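Local structure of hypothetical protein (Staphylococcus aureus subsp. aureus, 1QYI) at residues D9-S14 / V321-A326; K221-D226 / G367-V372; G335-G340 / A359-N364. The protein is of unknown function but is probably a hydrolase of the haloacid dehalogenase (HAD) superfamily. All coordinates share one frame; numbering follows the deposited sequence.

Contact 1: residues D9-S14 / V321-A326; sequences DGVFLS and VGDSLA
The carboxylate of D323 lies against the backbone of G10, its OD2 3.3 Å from G10 CA. Because CG sits between the backbone N and the carbonyl carbon (chi1 59°), the acid group is carried across to the loop that follows strand 3-6. G10, at a positive phi of 88°, has no side chain to stand between, and D323 CB comes up to its carbonyl oxygen at 3.7 Å. The loop folds back on itself through a 2.9 Å bond from G10 N to L13 O, while G10 O is bonded by T343. Beside this polar meeting V11 packs against the end of strand 318-322: CG2 reaches V321 O at 3.8 Å and G322 CA at 3.9 Å, and CG1 packs more loosely against V321 CG1. The D9 carboxylate leads elsewhere, to a salt bridge with R240. D9 and G10 end a DVDG sequence that begins at D7, consistent with HAD motif I (the DxD loop), and the GD of segment 321-326 with motif IV. D9 O and D323 OD1, both acceptors, stand 3.1 Å apart without a hydrogen bond, and D7 OD2 is also close to D323 OD1. Such a cluster of oxygens is consistent with a cation site, as in HAD relatives that place magnesium here.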
# COMPACT_ATOMS: atom_id res chain seq x y z
N ASP A 9 -7.33 6.65 0.20
CA ASP A 9 -6.50 6.63 1.39
C ASP A 9 -6.24 8.04 1.84
O ASP A 9 -5.99 8.93 1.01
CB ASP A 9 -5.17 5.90 1.16
CG ASP A 9 -5.34 4.40 0.97
OD1 ASP A 9 -6.27 3.81 1.59
OD2 ASP A 9 -4.54 3.81 0.22
N GLY A 10 -6.31 8.24 3.15
CA GLY A 10 -6.09 9.55 3.74
C GLY A 10 -7.37 10.35 3.80
O GLY A 10 -7.37 11.46 4.33
N VAL A 11 -8.46 9.79 3.27
CA VAL A 11 -9.76 10.45 3.25
C VAL A 11 -10.87 9.60 3.87
O VAL A 11 -11.48 9.98 4.87
CB VAL A 11 -10.19 10.78 1.79
CG1 VAL A 11 -11.60 11.35 1.79
CG2 VAL A 11 -9.22 11.76 1.16
N PHE A 12 -11.12 8.46 3.23
CA PHE A 12 -12.16 7.52 3.66
C PHE A 12 -11.55 6.36 4.43
O PHE A 12 -12.08 5.93 5.45
CB PHE A 12 -12.88 6.97 2.43
CG PHE A 12 -13.78 7.98 1.74
CD1 PHE A 12 -15.04 8.28 2.25
CD2 PHE A 12 -13.37 8.58 0.55
CE1 PHE A 12 -15.90 9.17 1.59
CE2 PHE A 12 -14.22 9.47 -0.12
CZ PHE A 12 -15.49 9.77 0.40
N LEU A 13 -10.42 5.86 3.93
CA LEU A 13 -9.73 4.73 4.56
C LEU A 13 -8.27 5.06 4.82
O LEU A 13 -7.73 6.00 4.24
CB LEU A 13 -9.80 3.51 3.64
CG LEU A 13 -11.13 3.14 2.98
CD1 LEU A 13 -10.87 2.00 2.01
CD2 LEU A 13 -12.19 2.74 4.01
N SER A 14 -7.62 4.30 5.69
CA SER A 14 -6.21 4.55 5.96
C SER A 14 -5.41 3.39 5.39
O SER A 14 -6.00 2.42 4.90
CB SER A 14 -5.95 4.71 7.45
OG SER A 14 -6.50 3.63 8.19
N VAL A 321 -10.86 16.51 -3.30
CA VAL A 321 -10.75 16.25 -1.86
C VAL A 321 -9.72 15.16 -1.58
O VAL A 321 -9.96 13.97 -1.81
CB VAL A 321 -12.13 15.80 -1.27
CG1 VAL A 321 -11.99 15.45 0.20
CG2 VAL A 321 -13.16 16.90 -1.47
N GLY A 322 -8.57 15.58 -1.07
CA GLY A 322 -7.53 14.63 -0.78
C GLY A 322 -6.65 15.09 0.35
O GLY A 322 -6.89 16.12 0.97
N ASP A 323 -5.61 14.33 0.61
CA ASP A 323 -4.70 14.65 1.68
C ASP A 323 -3.27 14.78 1.19
O ASP A 323 -2.45 15.46 1.82
CB ASP A 323 -4.79 13.57 2.75
CG ASP A 323 -4.44 12.20 2.21
OD1 ASP A 323 -4.97 11.81 1.13
OD2 ASP A 323 -3.64 11.50 2.86
N SER A 324 -2.95 14.13 0.08
CA SER A 324 -1.60 14.18 -0.44
C SER A 324 -1.36 15.43 -1.25
O SER A 324 -2.28 16.03 -1.82
CB SER A 324 -1.32 12.98 -1.33
OG SER A 324 -1.96 13.12 -2.58
N LEU A 325 -0.10 15.82 -1.29
CA LEU A 325 0.32 16.98 -2.02
C LEU A 325 0.23 16.68 -3.52
O LEU A 325 -0.07 17.56 -4.32
CB LEU A 325 1.76 17.31 -1.63
CG LEU A 325 2.40 18.40 -2.48
CD1 LEU A 325 1.58 19.69 -2.34
CD2 LEU A 325 3.84 18.62 -2.05
N ALA A 326 0.48 15.43 -3.90
CA ALA A 326 0.41 15.05 -5.31
C ALA A 326 -0.98 15.33 -5.89
O ALA A 326 -1.13 15.54 -7.09
CB ALA A 326 0.76 13.58 -5.49

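Contact 2: residues K221-D226 / G367-V372; sequences KVLLND and GELRGV
R370 and D226 supply the polar part of this helix-to-helix contact. R370 NH2 donates to D226 OD2 over 2.6 Å, a short salt bridge whose N-H...O angle of 136° is clearly bent. The oxygen lies near the guanidinium plane, at its edge, and receives the bond on its anti lone pair, away from OD1; the carboxylate plane is turned 72° from that of the guanidinium. R370 spans the gap by running extended from CG to NE.

The same guanidinium is also packed against carbon atoms. One of its faces is covered by L223 CD1, which is 3.7 Å from NH1, and the two side chains lie alongside, each pointing back toward the other's helix. NH2 meanwhile rests 3.6 Å from L223 CA, and V222 CG1 touches it more distantly, at 4.1 Å.

Purely hydrophobic packing lies deeper. L223 CD1 approaches L369 CD2 at 4.4 Å, with L366 also against L223. L369 continues inward to I4, F6 and I339, and L224, on the helix 217-229, reaches F6 too, so both helices lie on the same side of the central sheet. The chemistry thus grades from leucines against the sheet to an exposed arginine at the surface, whose charge is paired by D226 and whose flat face is used as a cover for L223.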
# COMPACT_ATOMS: atom_id res chain seq x y z
N LYS A 221 -22.18 8.46 4.91
CA LYS A 221 -23.25 8.08 4.01
C LYS A 221 -24.29 9.19 3.95
O LYS A 221 -25.03 9.30 2.96
CB LYS A 221 -23.92 6.78 4.47
CG LYS A 221 -23.17 5.51 4.11
CD LYS A 221 -23.85 4.31 4.78
CE LYS A 221 -23.20 2.99 4.39
NZ LYS A 221 -23.71 1.85 5.20
N VAL A 222 -24.36 10.02 4.99
CA VAL A 222 -25.30 11.14 5.03
C VAL A 222 -24.68 12.34 4.32
O VAL A 222 -25.38 13.12 3.67
CB VAL A 222 -25.63 11.56 6.49
CG1 VAL A 222 -26.54 12.79 6.48
CG2 VAL A 222 -26.30 10.42 7.23
N LEU A 223 -23.37 12.49 4.47
CA LEU A 223 -22.63 13.58 3.84
C LEU A 223 -22.64 13.41 2.33
O LEU A 223 -22.89 14.35 1.59
CB LEU A 223 -21.19 13.61 4.35
CG LEU A 223 -20.12 14.33 3.51
CD1 LEU A 223 -20.43 15.82 3.40
CD2 LEU A 223 -18.75 14.10 4.15
N LEU A 224 -22.38 12.19 1.87
CA LEU A 224 -22.36 11.91 0.44
C LEU A 224 -23.75 12.09 -0.15
O LEU A 224 -23.91 12.64 -1.24
CB LEU A 224 -21.88 10.48 0.18
CG LEU A 224 -20.43 10.20 0.60
CD1 LEU A 224 -20.09 8.74 0.34
CD2 LEU A 224 -19.50 11.13 -0.17
N ASN A 225 -24.76 11.61 0.58
CA ASN A 225 -26.15 11.71 0.17
C ASN A 225 -26.56 13.17 -0.00
O ASN A 225 -27.15 13.54 -1.01
CB ASN A 225 -27.03 11.02 1.21
CG ASN A 225 -28.45 10.80 0.72
OD1 ASN A 225 -28.67 10.24 -0.36
ND2 ASN A 225 -29.42 11.22 1.52
N ASP A 226 -26.26 14.02 0.98
CA ASP A 226 -26.61 15.43 0.88
C ASP A 226 -25.81 16.08 -0.23
O ASP A 226 -26.32 16.95 -0.93
CB ASP A 226 -26.34 16.17 2.19
CG ASP A 226 -27.06 15.55 3.38
OD1 ASP A 226 -28.15 14.96 3.19
OD2 ASP A 226 -26.54 15.69 4.50
N GLY A 367 -15.58 15.15 7.49
CA GLY A 367 -16.79 15.72 8.06
C GLY A 367 -16.89 17.23 7.91
O GLY A 367 -17.94 17.77 7.56
N GLU A 368 -15.78 17.90 8.18
CA GLU A 368 -15.70 19.35 8.11
C GLU A 368 -15.78 19.87 6.68
O GLU A 368 -15.51 21.04 6.42
CB GLU A 368 -14.40 19.84 8.76
CG GLU A 368 -14.44 19.82 10.29
CD GLU A 368 -13.13 20.25 10.92
OE1 GLU A 368 -12.40 21.06 10.30
OE2 GLU A 368 -12.84 19.79 12.06
N LEU A 369 -16.18 19.00 5.76
CA LEU A 369 -16.28 19.38 4.35
C LEU A 369 -17.46 20.32 4.08
O LEU A 369 -17.43 21.11 3.14
CB LEU A 369 -16.41 18.13 3.47
CG LEU A 369 -16.60 18.36 1.97
CD1 LEU A 369 -15.39 19.07 1.39
CD2 LEU A 369 -16.80 17.02 1.27
N ARG A 370 -18.50 20.22 4.90
CA ARG A 370 -19.66 21.08 4.72
C ARG A 370 -19.29 22.55 4.93
O ARG A 370 -19.79 23.44 4.23
CB ARG A 370 -20.77 20.72 5.71
CG ARG A 370 -21.63 19.54 5.31
CD ARG A 370 -22.83 19.48 6.23
NE ARG A 370 -23.74 18.39 5.91
CZ ARG A 370 -23.44 17.10 6.05
NH1 ARG A 370 -22.25 16.74 6.50
NH2 ARG A 370 -24.34 16.17 5.73
N GLY A 371 -18.40 22.80 5.89
CA GLY A 371 -17.98 24.15 6.19
C GLY A 371 -17.40 24.85 4.98
O GLY A 371 -17.59 26.05 4.79
N VAL A 372 -16.69 24.09 4.15
CA VAL A 372 -16.08 24.64 2.96
C VAL A 372 -17.11 24.92 1.88
O VAL A 372 -17.01 25.92 1.16
CB VAL A 372 -15.04 23.67 2.38
CG1 VAL A 372 -14.39 24.29 1.15
CG2 VAL A 372 -14.01 23.34 3.43

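Contact 3: residues G335-G340 / A359-N364; sequences GATFIG and ADYVIN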
# COMPACT_ATOMS: atom_id res chain seq x y z
N GLY A 335 -6.91 23.10 -13.00
CA GLY A 335 -7.70 24.27 -12.67
C GLY A 335 -8.87 24.02 -11.72
O GLY A 335 -9.81 24.80 -11.69
N ALA A 336 -8.80 22.95 -10.93
CA ALA A 336 -9.88 22.66 -9.99
C ALA A 336 -9.59 23.18 -8.59
O ALA A 336 -8.43 23.38 -8.22
CB ALA A 336 -10.15 21.17 -9.95
N THR A 337 -10.65 23.39 -7.81
CA THR A 337 -10.47 23.86 -6.44
C THR A 337 -9.98 22.69 -5.60
O THR A 337 -10.50 21.58 -5.70
CB THR A 337 -11.80 24.39 -5.85
OG1 THR A 337 -12.10 25.67 -6.44
CG2 THR A 337 -11.68 24.55 -4.34
N PHE A 338 -8.96 22.95 -4.79
CA PHE A 338 -8.41 21.89 -3.94
C PHE A 338 -8.72 22.09 -2.46
O PHE A 338 -8.59 23.18 -1.92
CB PHE A 338 -6.89 21.80 -4.12
CG PHE A 338 -6.25 20.74 -3.25
CD1 PHE A 338 -6.41 19.38 -3.55
CD2 PHE A 338 -5.55 21.11 -2.10
CE1 PHE A 338 -5.89 18.40 -2.71
CE2 PHE A 338 -5.02 20.14 -1.25
CZ PHE A 338 -5.19 18.77 -1.55
N ILE A 339 -9.16 21.01 -1.81
CA ILE A 339 -9.45 21.05 -0.40
C ILE A 339 -8.75 19.88 0.26
O ILE A 339 -9.10 18.72 0.04
CB ILE A 339 -10.98 21.05 -0.12
CG1 ILE A 339 -11.23 20.54 1.31
CG2 ILE A 339 -11.72 20.26 -1.18
CD1 ILE A 339 -12.65 20.68 1.78
N GLY A 340 -7.73 20.20 1.06
CA GLY A 340 -6.94 19.18 1.74
C GLY A 340 -7.47 18.70 3.08
O GLY A 340 -8.01 19.48 3.87
N ALA A 359 -3.01 25.74 -0.78
CA ALA A 359 -4.17 24.87 -0.87
C ALA A 359 -5.40 25.75 -0.64
O ALA A 359 -5.46 26.50 0.33
CB ALA A 359 -4.10 23.78 0.19
N ASP A 360 -6.36 25.65 -1.55
CA ASP A 360 -7.58 26.46 -1.46
C ASP A 360 -8.20 26.40 -0.07
O ASP A 360 -8.55 27.44 0.50
CB ASP A 360 -8.59 26.01 -2.52
CG ASP A 360 -8.07 26.20 -3.93
OD1 ASP A 360 -7.80 27.37 -4.29
OD2 ASP A 360 -7.93 25.21 -4.67
N TYR A 361 -8.33 25.20 0.48
CA TYR A 361 -8.89 25.02 1.81
C TYR A 361 -8.21 23.86 2.49
O TYR A 361 -7.63 23.00 1.83
CB TYR A 361 -10.39 24.72 1.74
CG TYR A 361 -11.15 25.71 0.91
CD1 TYR A 361 -11.29 25.51 -0.46
CD2 TYR A 361 -11.70 26.85 1.48
CE1 TYR A 361 -11.96 26.43 -1.24
CE2 TYR A 361 -12.38 27.77 0.70
CZ TYR A 361 -12.50 27.56 -0.66
OH TYR A 361 -13.18 28.46 -1.45
N VAL A 362 -8.26 23.85 3.81
CA VAL A 362 -7.68 22.76 4.57
C VAL A 362 -8.70 22.40 5.65
O VAL A 362 -9.14 23.25 6.42
CB VAL A 362 -6.33 23.17 5.20
CG1 VAL A 362 -5.78 22.05 6.07
CG2 VAL A 362 -5.32 23.49 4.10
N ILE A 363 -9.10 21.13 5.68
CA ILE A 363 -10.09 20.65 6.64
C ILE A 363 -9.48 19.58 7.54
O ILE A 363 -8.52 18.92 7.15
CB ILE A 363 -11.34 20.13 5.85
CG1 ILE A 363 -12.58 20.87 6.34
CG2 ILE A 363 -11.53 18.64 6.00
CD1 ILE A 363 -12.46 22.36 6.22
N ASN A 364 -10.00 19.41 8.76
CA ASN A 364 -9.46 18.39 9.67
C ASN A 364 -9.79 16.99 9.19
O ASN A 364 -8.95 16.09 9.26
CB ASN A 364 -9.99 18.57 11.09
CG ASN A 364 -9.38 19.76 11.80
OD1 ASN A 364 -8.17 19.84 11.98
ND2 ASN A 364 -10.23 20.69 12.22
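Strands 337-340 and 361-363 run parallel, 4.5 Å apart at closest approach and with axes at 27°, in register I339 with Y361 and G340 with V362. G340 N donates to Y361 O at 2.9 Å. I363 N then returns a 2.7 Å bond to G340 O. Y361 N to F338 O, 3.1 Å, is less certain, as F338 O is crowded in the model.

At the start of the pair a side chain replaces the backbone partner: D360 OD2 accepts the F338 N-H, at a modelled 2.5 Å that is doubtfully short. With CG beside its own backbone N (chi1 -63°), D360 turns toward the other strand, and its OD1 makes a salt bridge to K315. T337 CG2 meets the Y361 ring at its edge, 3.6 Å from CE1, while T337 OG1 bonds to K315 O. Next to it I339 and Y361 touch through their CB atoms. On the side of the sheet away from I339 and Y361, A359 CB sits at the edge of the F338 ring, 3.8 Å from CD2.

The two strands are joined through helix 351-356 in a beta-alpha-beta unit at the margin of the parallel sheet. Strand 318-322 flanks 337-341 on its inner side; helix 369-373 covers I339, Y361 and I363, and helix 325-334 packs on F338 and A359.

How the contacts relate
From the N terminus, strand 3-6 leads into the loop of contact 1, which stays open through the many helices from 16-31 onward until segment 321-326 closes it at the end of strand 318-322. Helix 217-229 opens contact 2 within that span, but its partner 367-372 comes after 326, so contacts 1 and 2 cross. Contact 3 opens after contact 1 has closed and is nested inside the loop of contact 2, pairing the last two strands of the sheet. V321 touches both I339 and L369, and the I339 and V372 side chains meet as well, tying the loop after strand 3-6, the sheet margin and the helices covering one of its faces into one body.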